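Local coordinates for Aureochrome1-like protein (Ochromonas danica, PDB 6I20) that probably senses blue light through a flavin-binding LOV domain of the PAS fold, as other aureochromes do, at residues N17-N28 / V109-C117; L56-V66 / T80-K88. All coordinates share one frame; numbering follows the deposited sequence.

Contact 1 of 2, residues N17-N28 / V109-C117. With FMN (flavin mononucleotide), chain E.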
loop_
_atom_site.group_PDB
_atom_site.type_symbol
_atom_site.label_atom_id
_atom_site.label_comp_id
_atom_site.label_asym_id
_atom_site.label_seq_id
_atom_site.Cartn_x
_atom_site.Cartn_y
_atom_site.Cartn_z
ATOM N N ASN A 17 4.237 1.658 -8.588
ATOM C CA ASN A 17 4.609 1.701 -7.153
ATOM C C ASN A 17 3.701 0.722 -6.433
ATOM O O ASN A 17 2.504 0.920 -6.369
ATOM C CB ASN A 17 4.349 3.089 -6.531
ATOM C CG ASN A 17 4.980 4.199 -7.304
ATOM O OD1 ASN A 17 6.031 4.023 -7.917
ATOM N ND2 ASN A 17 4.337 5.356 -7.295
ATOM N N PHE A 18 4.255 -0.335 -5.859
ATOM C CA PHE A 18 3.435 -1.274 -5.154
ATOM C C PHE A 18 4.281 -2.091 -4.200
ATOM O O PHE A 18 5.509 -2.175 -4.338
ATOM C CB PHE A 18 2.659 -2.189 -6.139
ATOM C CG PHE A 18 3.539 -3.142 -6.911
ATOM C CD1 PHE A 18 4.154 -2.717 -8.090
ATOM C CD2 PHE A 18 3.822 -4.430 -6.431
ATOM C CE1 PHE A 18 4.994 -3.569 -8.802
ATOM C CE2 PHE A 18 4.675 -5.274 -7.147
ATOM C CZ PHE A 18 5.281 -4.822 -8.309
ATOM N N VAL A 19 3.559 -2.725 -3.264
ATOM C CA VAL A 19 4.110 -3.708 -2.352
ATOM C C VAL A 19 3.170 -4.893 -2.252
ATOM O O VAL A 19 1.983 -4.790 -2.574
ATOM C CB VAL A 19 4.344 -3.155 -0.919
ATOM C CG1 VAL A 19 5.325 -2.001 -0.948
ATOM C CG2 VAL A 19 3.068 -2.762 -0.263
ATOM N N ILE A 20 3.725 -6.018 -1.830
ATOM C CA ILE A 20 2.981 -7.236 -1.516
ATOM C C ILE A 20 3.247 -7.556 -0.042
ATOM O O ILE A 20 4.422 -7.556 0.371
ATOM C CB ILE A 20 3.477 -8.426 -2.383
ATOM C CG1 ILE A 20 3.492 -8.031 -3.868
ATOM C CG2 ILE A 20 2.600 -9.631 -2.137
ATOM C CD1 ILE A 20 2.131 -7.644 -4.394
ATOM N N SER A 21 2.186 -7.841 0.727
ATOM C CA SER A 21 2.342 -8.234 2.127
ATOM C C SER A 21 1.905 -9.678 2.308
ATOM O O SER A 21 1.236 -10.256 1.429
ATOM C CB SER A 21 1.526 -7.347 3.071
ATOM O OG SER A 21 0.135 -7.691 3.039
ATOM N N ASP A 22 2.280 -10.273 3.420
ATOM C CA ASP A 22 1.924 -11.649 3.761
ATOM C C ASP A 22 1.263 -11.712 5.131
ATOM O O ASP A 22 1.949 -11.622 6.149
ATOM C CB ASP A 22 3.157 -12.560 3.719
ATOM C CG ASP A 22 2.830 -14.049 3.926
ATOM O OD1 ASP A 22 1.752 -14.394 4.441
ATOM O OD2 ASP A 22 3.683 -14.894 3.562
ATOM N N PRO A 23 -0.063 -11.900 5.179
ATOM C CA PRO A 23 -0.766 -11.855 6.450
ATOM C C PRO A 23 -0.514 -13.039 7.371
ATOM O O PRO A 23 -0.882 -12.984 8.527
ATOM C CB PRO A 23 -2.220 -11.765 6.053
ATOM C CG PRO A 23 -2.274 -12.462 4.722
ATOM C CD PRO A 23 -0.996 -12.094 4.039
ATOM N N SER A 24 0.075 -14.114 6.874
ATOM C CA SER A 24 0.450 -15.239 7.736
ATOM C C SER A 24 1.711 -14.985 8.560
ATOM O O SER A 24 2.008 -15.750 9.486
ATOM C CB SER A 24 0.598 -16.528 6.938
ATOM O OG SER A 24 1.767 -16.496 6.171
ATOM N N ILE A 25 2.461 -13.937 8.198
ATOM C CA ILE A 25 3.660 -13.585 9.002
ATOM C C ILE A 25 3.212 -12.551 10.024
ATOM O O ILE A 25 2.406 -11.664 9.696
ATOM C CB ILE A 25 4.743 -13.035 8.053
ATOM C CG1 ILE A 25 5.079 -14.050 6.958
ATOM C CG2 ILE A 25 5.979 -12.650 8.835
ATOM C CD1 ILE A 25 6.085 -13.570 5.934
ATOM N N PRO A 26 3.737 -12.601 11.269
ATOM C CA PRO A 26 3.288 -11.602 12.221
ATOM C C PRO A 26 3.379 -10.166 11.718
ATOM O O PRO A 26 4.383 -9.760 11.127
ATOM C CB PRO A 26 4.230 -11.773 13.402
ATOM C CG PRO A 26 4.886 -13.080 13.206
ATOM C CD PRO A 26 4.590 -13.630 11.866
ATOM N N ASP A 27 2.284 -9.449 11.939
ATOM C CA ASP A 27 2.112 -8.075 11.578
ATOM C C ASP A 27 2.021 -7.776 10.092
ATOM O O ASP A 27 2.188 -6.641 9.684
ATOM C CB ASP A 27 3.199 -7.180 12.219
ATOM C CG ASP A 27 2.696 -5.772 12.490
ATOM O OD1 ASP A 27 1.459 -5.550 12.536
ATOM O OD2 ASP A 27 3.553 -4.849 12.650
ATOM N N ASN A 28 1.695 -8.790 9.301
ATOM C CA ASN A 28 1.389 -8.593 7.889
ATOM C C ASN A 28 2.412 -7.724 7.158
ATOM O O ASN A 28 2.069 -6.679 6.542
ATOM C CB ASN A 28 -0.027 -7.988 7.757
ATOM C CG ASN A 28 -0.561 -7.976 6.341
ATOM O OD1 ASN A 28 -0.181 -8.796 5.498
ATOM N ND2 ASN A 28 -1.441 -7.035 6.076
ATOM N N VAL A 109 -7.205 -15.919 0.913
ATOM C CA VAL A 109 -6.268 -14.812 0.786
ATOM C C VAL A 109 -4.866 -15.358 1.057
ATOM O O VAL A 109 -4.579 -15.888 2.149
ATOM C CB VAL A 109 -6.616 -13.654 1.742
ATOM C CG1 VAL A 109 -5.574 -12.569 1.655
ATOM C CG2 VAL A 109 -8.016 -13.158 1.426
ATOM N N VAL A 110 -3.959 -15.177 0.109
ATOM C CA VAL A 110 -2.577 -15.605 0.255
ATOM C C VAL A 110 -1.697 -14.395 0.505
ATOM O O VAL A 110 -0.750 -14.449 1.315
ATOM C CB VAL A 110 -2.089 -16.407 -0.981
ATOM C CG1 VAL A 110 -0.653 -16.865 -0.810
ATOM C CG2 VAL A 110 -2.944 -17.646 -1.155
ATOM N N ASN A 111 -1.948 -13.301 -0.164
ATOM C CA ASN A 111 -1.154 -12.083 -0.029
ATOM C C ASN A 111 -2.080 -10.886 -0.179
ATOM O O ASN A 111 -3.211 -11.017 -0.686
ATOM C CB ASN A 111 -0.039 -11.984 -1.094
ATOM C CG ASN A 111 1.070 -12.999 -0.909
ATOM O OD1 ASN A 111 1.168 -13.981 -1.669
ATOM N ND2 ASN A 111 1.951 -12.777 0.072
ATOM N N TYR A 112 -1.602 -9.698 0.216
ATOM C CA TYR A 112 -2.258 -8.464 -0.175
ATOM C C TYR A 112 -1.370 -7.650 -1.088
ATOM O O TYR A 112 -0.140 -7.644 -0.934
ATOM C CB TYR A 112 -2.604 -7.598 1.050
ATOM C CG TYR A 112 -3.650 -8.221 1.925
ATOM C CD1 TYR A 112 -4.988 -8.153 1.601
ATOM C CD2 TYR A 112 -3.315 -8.847 3.107
ATOM C CE1 TYR A 112 -5.946 -8.746 2.399
ATOM C CE2 TYR A 112 -4.280 -9.432 3.910
ATOM C CZ TYR A 112 -5.590 -9.401 3.558
ATOM O OH TYR A 112 -6.536 -10.003 4.377
ATOM N N LEU A 113 -2.011 -6.991 -2.054
ATOM C CA LEU A 113 -1.371 -6.067 -2.948
ATOM C C LEU A 113 -1.729 -4.663 -2.512
ATOM O O LEU A 113 -2.901 -4.383 -2.270
ATOM C CB LEU A 113 -1.909 -6.296 -4.375
ATOM C CG LEU A 113 -1.497 -5.292 -5.442
ATOM C CD1 LEU A 113 -0.008 -5.344 -5.666
ATOM C CD2 LEU A 113 -2.267 -5.568 -6.730
ATOM N N GLY A 114 -0.733 -3.777 -2.471
ATOM C CA GLY A 114 -1.004 -2.365 -2.234
ATOM C C GLY A 114 -0.330 -1.547 -3.303
ATOM O O GLY A 114 0.852 -1.740 -3.585
ATOM N N VAL A 115 -1.095 -0.687 -3.958
ATOM C CA VAL A 115 -0.591 0.159 -5.030
ATOM C C VAL A 115 -0.722 1.612 -4.619
ATOM O O VAL A 115 -1.827 2.055 -4.274
ATOM C CB VAL A 115 -1.366 -0.098 -6.358
ATOM C CG1 VAL A 115 -0.857 0.835 -7.465
ATOM C CG2 VAL A 115 -1.306 -1.582 -6.756
ATOM N N GLN A 116 0.383 2.353 -4.656
ATOM C CA GLN A 116 0.424 3.731 -4.186
ATOM C C GLN A 116 0.507 4.674 -5.379
ATOM O O GLN A 116 1.317 4.496 -6.272
ATOM C CB GLN A 116 1.650 3.962 -3.297
ATOM C CG GLN A 116 1.652 3.127 -2.039
ATOM C CD GLN A 116 2.147 1.704 -2.155
ATOM O OE1 GLN A 116 2.753 1.299 -3.165
ATOM N NE2 GLN A 116 1.931 0.904 -1.067
ATOM N N CYS A 117 -0.267 5.740 -5.350
ATOM C CA CYS A 117 -0.148 6.819 -6.314
ATOM C C CYS A 117 -0.092 8.155 -5.645
ATOM O O CYS A 117 -0.988 8.550 -4.895
ATOM C CB CYS A 117 -1.322 6.789 -7.278
ATOM S SG CYS A 117 -1.164 8.076 -8.539
HETATM N N1 FMN E . -0.531 2.321 4.794
HETATM C C2 FMN E . -0.052 3.506 4.358
HETATM O O2 FMN E . -0.168 4.502 5.110
HETATM N N3 FMN E . 0.562 3.666 3.161
HETATM C C4 FMN E . 0.719 2.628 2.285
HETATM O O4 FMN E . 1.232 2.833 1.152
HETATM C C4A FMN E . 0.263 1.348 2.709
HETATM N N5 FMN E . 0.413 0.261 1.887
HETATM C C5A FMN E . -0.116 -0.917 2.300
HETATM C C6 FMN E . -0.005 -2.058 1.475
HETATM C C7 FMN E . -0.515 -3.261 1.839
HETATM C C7M FMN E . -0.406 -4.480 0.896
HETATM C C8 FMN E . -1.190 -3.416 3.098
HETATM C C8M FMN E . -1.770 -4.732 3.504
HETATM C C9 FMN E . -1.309 -2.323 3.921
HETATM C C9A FMN E . -0.820 -1.075 3.560
HETATM N N10 FMN E . -0.889 0.036 4.439
HETATM C C10 FMN E . -0.417 1.237 3.994
HETATM C "C1'" FMN E . -1.661 -0.025 5.675
HETATM C "C2'" FMN E . -0.894 -0.465 6.925
HETATM O "O2'" FMN E . 0.068 -1.459 6.543
HETATM C "C3'" FMN E . -1.867 -1.067 7.927
HETATM O "O3'" FMN E . -2.634 -2.135 7.346
HETATM C "C4'" FMN E . -2.822 -0.078 8.559
HETATM O "O4'" FMN E . -2.045 1.004 9.100
HETATM C "C5'" FMN E . -3.616 -0.748 9.730
HETATM O "O5'" FMN E . -2.747 -1.664 10.476
HETATM P P FMN E . -3.147 -1.954 12.011
HETATM O O1P FMN E . -2.082 -2.823 12.559
HETATM O O2P FMN E . -3.230 -0.642 12.674
HETATM O O3P FMN E . -4.505 -2.635 11.899
HETATM O O HOH W 1 1.982 3.377 -8.915
HETATM O O HOH W 2 4.279 -14.495 0.858
HETATM O O HOH W 3 0.064 -16.161 3.165
#

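Contact 2 of 2, residues L56-V66 / T80-K88. With FMN (flavin mononucleotide), chain E.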
loop_
_atom_site.group_PDB
_atom_site.type_symbol
_atom_site.label_atom_id
_atom_site.label_comp_id
_atom_site.label_asym_id
_atom_site.label_seq_id
_atom_site.Cartn_x
_atom_site.Cartn_y
_atom_site.Cartn_z
ATOM N N LEU A 56 4.923 4.481 6.937
ATOM C CA LEU A 56 4.629 5.666 6.096
ATOM C C LEU A 56 3.715 6.681 6.740
ATOM O O LEU A 56 3.545 7.777 6.227
ATOM C CB LEU A 56 4.078 5.230 4.741
ATOM C CG LEU A 56 5.010 4.428 3.865
ATOM C CD1 LEU A 56 4.292 4.046 2.571
ATOM C CD2 LEU A 56 6.294 5.179 3.534
ATOM N N GLN A 57 3.131 6.330 7.891
ATOM C CA GLN A 57 2.155 7.220 8.528
ATOM C C GLN A 57 2.823 8.094 9.586
ATOM O O GLN A 57 3.861 7.728 10.124
ATOM C CB GLN A 57 1.053 6.383 9.154
ATOM C CG GLN A 57 0.297 5.531 8.121
ATOM C CD GLN A 57 -0.505 4.407 8.725
ATOM O OE1 GLN A 57 -0.726 4.344 9.954
ATOM N NE2 GLN A 57 -0.991 3.491 7.854
ATOM N N GLY A 58 2.202 9.215 9.880
ATOM C CA GLY A 58 2.754 10.152 10.857
ATOM C C GLY A 58 1.679 11.013 11.445
ATOM O O GLY A 58 0.479 10.757 11.279
ATOM N N PRO A 59 2.078 12.063 12.165
ATOM C CA PRO A 59 1.119 12.835 12.961
ATOM C C PRO A 59 -0.008 13.479 12.188
ATOM O O PRO A 59 -1.076 13.663 12.747
ATOM C CB PRO A 59 1.993 13.916 13.602
ATOM C CG PRO A 59 3.305 13.334 13.635
ATOM C CD PRO A 59 3.477 12.448 12.454
ATOM N N GLU A 60 0.231 13.856 10.939
ATOM C CA GLU A 60 -0.855 14.470 10.176
ATOM C C GLU A 60 -1.646 13.488 9.326
ATOM O O GLU A 60 -2.592 13.897 8.686
ATOM C CB GLU A 60 -0.330 15.644 9.398
ATOM C CG GLU A 60 0.150 16.714 10.364
ATOM C CD GLU A 60 0.379 18.054 9.742
ATOM O OE1 GLU A 60 1.555 18.444 9.575
ATOM O OE2 GLU A 60 -0.617 18.730 9.470
ATOM N N THR A 61 -1.326 12.202 9.398
ATOM C CA THR A 61 -2.150 11.176 8.746
ATOM C C THR A 61 -3.464 11.035 9.492
ATOM O O THR A 61 -3.484 10.973 10.707
ATOM C CB THR A 61 -1.415 9.827 8.790
ATOM O OG1 THR A 61 -0.115 9.950 8.217
ATOM C CG2 THR A 61 -2.191 8.750 8.049
ATOM N N ASP A 62 -4.583 10.955 8.761
ATOM C CA ASP A 62 -5.892 10.889 9.374
ATOM C C ASP A 62 -6.117 9.461 9.901
ATOM O O ASP A 62 -6.131 8.520 9.122
ATOM C CB ASP A 62 -6.954 11.231 8.310
ATOM C CG ASP A 62 -8.368 11.230 8.870
ATOM O OD1 ASP A 62 -8.599 10.910 10.068
ATOM O OD2 ASP A 62 -9.323 11.542 8.114
ATOM N N PRO A 63 -6.331 9.278 11.233
ATOM C CA PRO A 63 -6.605 7.922 11.739
ATOM C C PRO A 63 -7.866 7.285 11.142
ATOM O O PRO A 63 -7.975 6.071 11.105
ATOM C CB PRO A 63 -6.693 8.111 13.271
ATOM C CG PRO A 63 -6.987 9.528 13.422
ATOM C CD PRO A 63 -6.359 10.279 12.306
ATOM N N LYS A 64 -8.816 8.103 10.721
ATOM C CA LYS A 64 -10.018 7.562 10.074
ATOM C C LYS A 64 -9.713 6.906 8.738
ATOM O O LYS A 64 -10.369 5.902 8.385
ATOM C CB LYS A 64 -11.087 8.655 9.911
ATOM C CG LYS A 64 -11.622 9.243 11.231
ATOM C CD LYS A 64 -12.792 10.204 11.012
ATOM C CE LYS A 64 -12.363 11.646 11.199
ATOM N NZ LYS A 64 -13.360 12.678 10.866
ATOM N N ALA A 65 -8.710 7.401 8.022
ATOM C CA ALA A 65 -8.325 6.756 6.755
ATOM C C ALA A 65 -7.693 5.427 7.066
ATOM O O ALA A 65 -7.903 4.418 6.384
ATOM C CB ALA A 65 -7.371 7.613 5.977
ATOM N N VAL A 66 -6.831 5.406 8.095
ATOM C CA VAL A 66 -6.195 4.154 8.484
ATOM C C VAL A 66 -7.248 3.117 8.915
ATOM O O VAL A 66 -7.144 1.927 8.584
ATOM C CB VAL A 66 -5.145 4.433 9.619
ATOM C CG1 VAL A 66 -4.519 3.150 10.126
ATOM C CG2 VAL A 66 -4.076 5.358 9.071
ATOM N N THR A 80 -9.978 1.674 -1.573
ATOM C CA THR A 80 -9.243 2.840 -2.015
ATOM C C THR A 80 -9.357 3.886 -0.904
ATOM O O THR A 80 -10.472 4.219 -0.470
ATOM C CB THR A 80 -9.870 3.452 -3.275
ATOM O OG1 THR A 80 -10.011 2.447 -4.270
ATOM C CG2 THR A 80 -9.018 4.575 -3.830
ATOM N N VAL A 81 -8.222 4.429 -0.504
ATOM C CA VAL A 81 -8.214 5.583 0.432
ATOM C C VAL A 81 -7.225 6.610 -0.090
ATOM O O VAL A 81 -6.306 6.289 -0.886
ATOM C CB VAL A 81 -7.848 5.250 1.907
ATOM C CG1 VAL A 81 -8.842 4.294 2.532
ATOM C CG2 VAL A 81 -6.429 4.753 2.005
ATOM N N VAL A 82 -7.398 7.840 0.346
ATOM C CA VAL A 82 -6.386 8.866 0.121
ATOM C C VAL A 82 -5.940 9.300 1.515
ATOM O O VAL A 82 -6.776 9.666 2.344
ATOM C CB VAL A 82 -6.906 10.058 -0.705
ATOM C CG1 VAL A 82 -5.885 11.174 -0.738
ATOM C CG2 VAL A 82 -7.175 9.574 -2.128
ATOM N N LEU A 83 -4.644 9.251 1.742
ATOM C CA LEU A 83 -4.115 9.639 3.064
ATOM C C LEU A 83 -2.734 10.221 2.935
ATOM O O LEU A 83 -2.010 9.982 1.981
ATOM C CB LEU A 83 -4.168 8.465 4.041
ATOM C CG LEU A 83 -3.046 7.438 4.029
ATOM C CD1 LEU A 83 -3.260 6.401 5.144
ATOM C CD2 LEU A 83 -2.905 6.692 2.709
ATOM N N LEU A 84 -2.362 10.993 3.971
ATOM C CA LEU A 84 -1.052 11.619 4.001
ATOM C C LEU A 84 -0.000 10.628 4.468
ATOM O O LEU A 84 -0.189 9.964 5.488
ATOM C CB LEU A 84 -1.098 12.834 4.923
ATOM C CG LEU A 84 0.096 13.780 4.772
ATOM C CD1 LEU A 84 0.008 14.593 3.483
ATOM C CD2 LEU A 84 0.216 14.709 5.986
ATOM N N ASN A 85 1.080 10.533 3.716
ATOM C CA ASN A 85 2.188 9.661 4.071
ATOM C C ASN A 85 3.481 10.487 4.091
ATOM O O ASN A 85 3.548 11.626 3.643
ATOM C CB ASN A 85 2.336 8.504 3.073
ATOM C CG ASN A 85 1.445 7.310 3.327
ATOM O OD1 ASN A 85 1.539 6.353 2.518
ATOM N ND2 ASN A 85 0.676 7.247 4.409
ATOM N N TYR A 86 4.488 9.865 4.695
ATOM C CA TYR A 86 5.778 10.477 5.012
ATOM C C TYR A 86 6.910 9.666 4.376
ATOM O O TYR A 86 6.963 8.429 4.510
ATOM C CB TYR A 86 6.014 10.475 6.533
ATOM C CG TYR A 86 5.126 11.438 7.289
ATOM C CD1 TYR A 86 3.781 11.163 7.492
ATOM C CD2 TYR A 86 5.642 12.612 7.829
ATOM C CE1 TYR A 86 2.964 12.031 8.177
ATOM C CE2 TYR A 86 4.828 13.471 8.543
ATOM C CZ TYR A 86 3.475 13.177 8.694
ATOM O OH TYR A 86 2.578 14.026 9.362
ATOM N N ARG A 87 7.827 10.370 3.711
ATOM C CA ARG A 87 9.036 9.747 3.175
ATOM C C ARG A 87 10.061 9.588 4.296
ATOM O O ARG A 87 9.918 10.147 5.393
ATOM C CB ARG A 87 9.629 10.611 2.068
ATOM C CG ARG A 87 8.670 10.827 0.906
ATOM C CD ARG A 87 9.410 11.394 -0.295
ATOM N NE ARG A 87 8.529 11.643 -1.441
ATOM C CZ ARG A 87 7.747 12.711 -1.566
ATOM N NH1 ARG A 87 7.727 13.648 -0.613
ATOM N NH2 ARG A 87 6.986 12.857 -2.641
ATOM N N LYS A 88 11.146 8.871 3.999
ATOM C CA LYS A 88 12.223 8.648 4.965
ATOM C C LYS A 88 12.753 9.988 5.449
ATOM O O LYS A 88 13.101 10.101 6.631
ATOM C CB LYS A 88 13.343 7.781 4.339
ATOM C CG LYS A 88 14.422 7.392 5.345
ATOM C CD LYS A 88 15.321 6.246 4.925
ATOM C CE LYS A 88 16.237 6.634 3.802
ATOM N NZ LYS A 88 17.191 5.532 3.480
HETATM N N1 FMN E . -0.531 2.321 4.794
HETATM C C2 FMN E . -0.052 3.506 4.358
HETATM O O2 FMN E . -0.168 4.502 5.110
HETATM N N3 FMN E . 0.562 3.666 3.161
HETATM C C4 FMN E . 0.719 2.628 2.285
HETATM O O4 FMN E . 1.232 2.833 1.152
HETATM C C4A FMN E . 0.263 1.348 2.709
HETATM N N5 FMN E . 0.413 0.261 1.887
HETATM C C5A FMN E . -0.116 -0.917 2.300
HETATM C C6 FMN E . -0.005 -2.058 1.475
HETATM C C7 FMN E . -0.515 -3.261 1.839
HETATM C C7M FMN E . -0.406 -4.480 0.896
HETATM C C8 FMN E . -1.190 -3.416 3.098
HETATM C C8M FMN E . -1.770 -4.732 3.504
HETATM C C9 FMN E . -1.309 -2.323 3.921
HETATM C C9A FMN E . -0.820 -1.075 3.560
HETATM N N10 FMN E . -0.889 0.036 4.439
HETATM C C10 FMN E . -0.417 1.237 3.994
HETATM C "C1'" FMN E . -1.661 -0.025 5.675
HETATM C "C2'" FMN E . -0.894 -0.465 6.925
HETATM O "O2'" FMN E . 0.068 -1.459 6.543
HETATM C "C3'" FMN E . -1.867 -1.067 7.927
HETATM O "O3'" FMN E . -2.634 -2.135 7.346
HETATM C "C4'" FMN E . -2.822 -0.078 8.559
HETATM O "O4'" FMN E . -2.045 1.004 9.100
HETATM C "C5'" FMN E . -3.616 -0.748 9.730
HETATM O "O5'" FMN E . -2.747 -1.664 10.476
HETATM P P FMN E . -3.147 -1.954 12.011
HETATM O O1P FMN E . -2.082 -2.823 12.559
HETATM O O2P FMN E . -3.230 -0.642 12.674
HETATM O O3P FMN E . -4.505 -2.635 11.899
HETATM O O HOH W 4 3.396 16.468 9.769
HETATM O O HOH W 5 -4.477 11.662 5.930
#

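Contact 1 of 2, residues N17-N28 / V109-C117
Val-19 and Gly-114 form an antiparallel hydrogen-bonded pair between strand 18-21 and strand 109-117: Val-19 N donates to Gly-114 O, and Gly-114 N returns a bond of 2.9 Å to Val-19 O. Ser-21 pairs likewise with Tyr-112, and Ser-21 O is gripped twice, by Tyr-112 N and by Asn-111 ND2 at 3.0 Å, which arrive from opposite faces of its carbonyl plane; Tyr-5 takes the oxygen of the Asn-111 amide. The face carrying the side chains of Val-19, Ser-21 and Tyr-112, with Gly-114 bare among them, holds the dimethylbenzene end of the flavin. Val-19 CG2 lies 3.6 Å from FMN C6, and any side chain at Gly-114 would run into the same carbon. Ser-21 OG sits at the Tyr-112 ring edge, in its plane, and donates to Asn-28 OD1 at 2.7 Å. Gln-116 spans the pocket wall. Its CB directs CG anti to the carbonyl carbon (chi1 -62°); CG passes 3.2 Å from FMN O4, and the chain then bends at chi2 (82°), turning the amide back along the flavin edge. CD stays near O4, while OE1 turns to the neighbouring strand and rests 3.3 Å from Phe-18 CA. NE2 bonds FMN O4 at 3.0 Å and, weakly, FMN N5, with Val-19 CG2 beside it. On the other face, Phe-18 and Ile-20 meet Leu-113 and Val-115, and helix 6-13 packs there. The strands thus give the methyl-bearing ring a mixed seat, of Val-19, bare Gly-114 backbone and polar Ser-21 and Asn-28 groups, and the O4/N5 edge one amide. In LOV domains this glutamine is thought to reorient when N5 is protonated on adduct formation; the NE2 bonds described here are consistent with the dark-state arrangement.

Contact 2 of 2, residues L56-V66 / T80-K88
Tyr-86 N donates to Leu-56 O at 2.8 Å, tying the loop ahead of helix 63-75 to the end of strand 80-86, the edge strand of the sheet. Thr-61 makes a second tie: Thr-61 OG1 donates to Leu-84 O at 2.7 Å and accepts from Gly-58 N, bracing the type I turn 58-61, which the Thr-61 N to Gly-58 O bond closes. The Tyr-86 ring lies against this turn, with Leu-56 O and Thr-61 OG1 at its edge and in its plane. Gly-58 CA comes within 3.3 Å of Tyr-86 CE1, where a CB would clash, and Tyr-86 OH accepts from Glu-60 N at 2.8 Å while a water links it to the Glu-60 carboxylate. A phenylalanine in place of Tyr-86 would probably leave Glu-60 N without its acceptor and the turn less firmly pinned to the strand. Further along, Ala-65 and Val-66 of the helix pack on Leu-83. Gln-57 and Asn-85 lie side by side and both reach the flavin, their amide planes 26° apart. Asn-85 OD1 accepts the N-H of FMN N3 almost straight on (2.9 Å, 177°), and its ND2 donates both to FMN O2 and to Leu-84 O; Asn-95 also meets OD1, which helps fix the amide's orientation. The extended Gln-57 chain brings NE2 3.0 Å from FMN O2 and equally close to FMN O4' on the ribityl chain. FMN O2 thus receives an N-H from each amide, and N3 a carbonyl, a complementary match to the polar pyrimidine end, consistent with these amides fixing how the isoalloxazine sits.

How the contacts relate
Contacts 1 and 2 grip one flavin from different ends: 17-28/109-117 takes the methyl-bearing ring and the O4/N5 edge, 56-66/80-88 the pyrimidine edge and part of the ribityl chain. Their centres are about 17 Å apart and their nearest atoms about 5 Å, with no direct touch. Both use the same antiparallel sheet, where strand 92-103 separates strand 109-119 from strand 79-86. Asn-95 on the strand between them touches Gln-116 and bonds to Asn-85, and Phe-37 of helix 35-41 packs on Val-19, Gln-116 and Leu-56. Contact 2 is nested within the chain loop closed by contact 1, and Arg-54, Asn-52 and Arg-70 add further bonds to FMN.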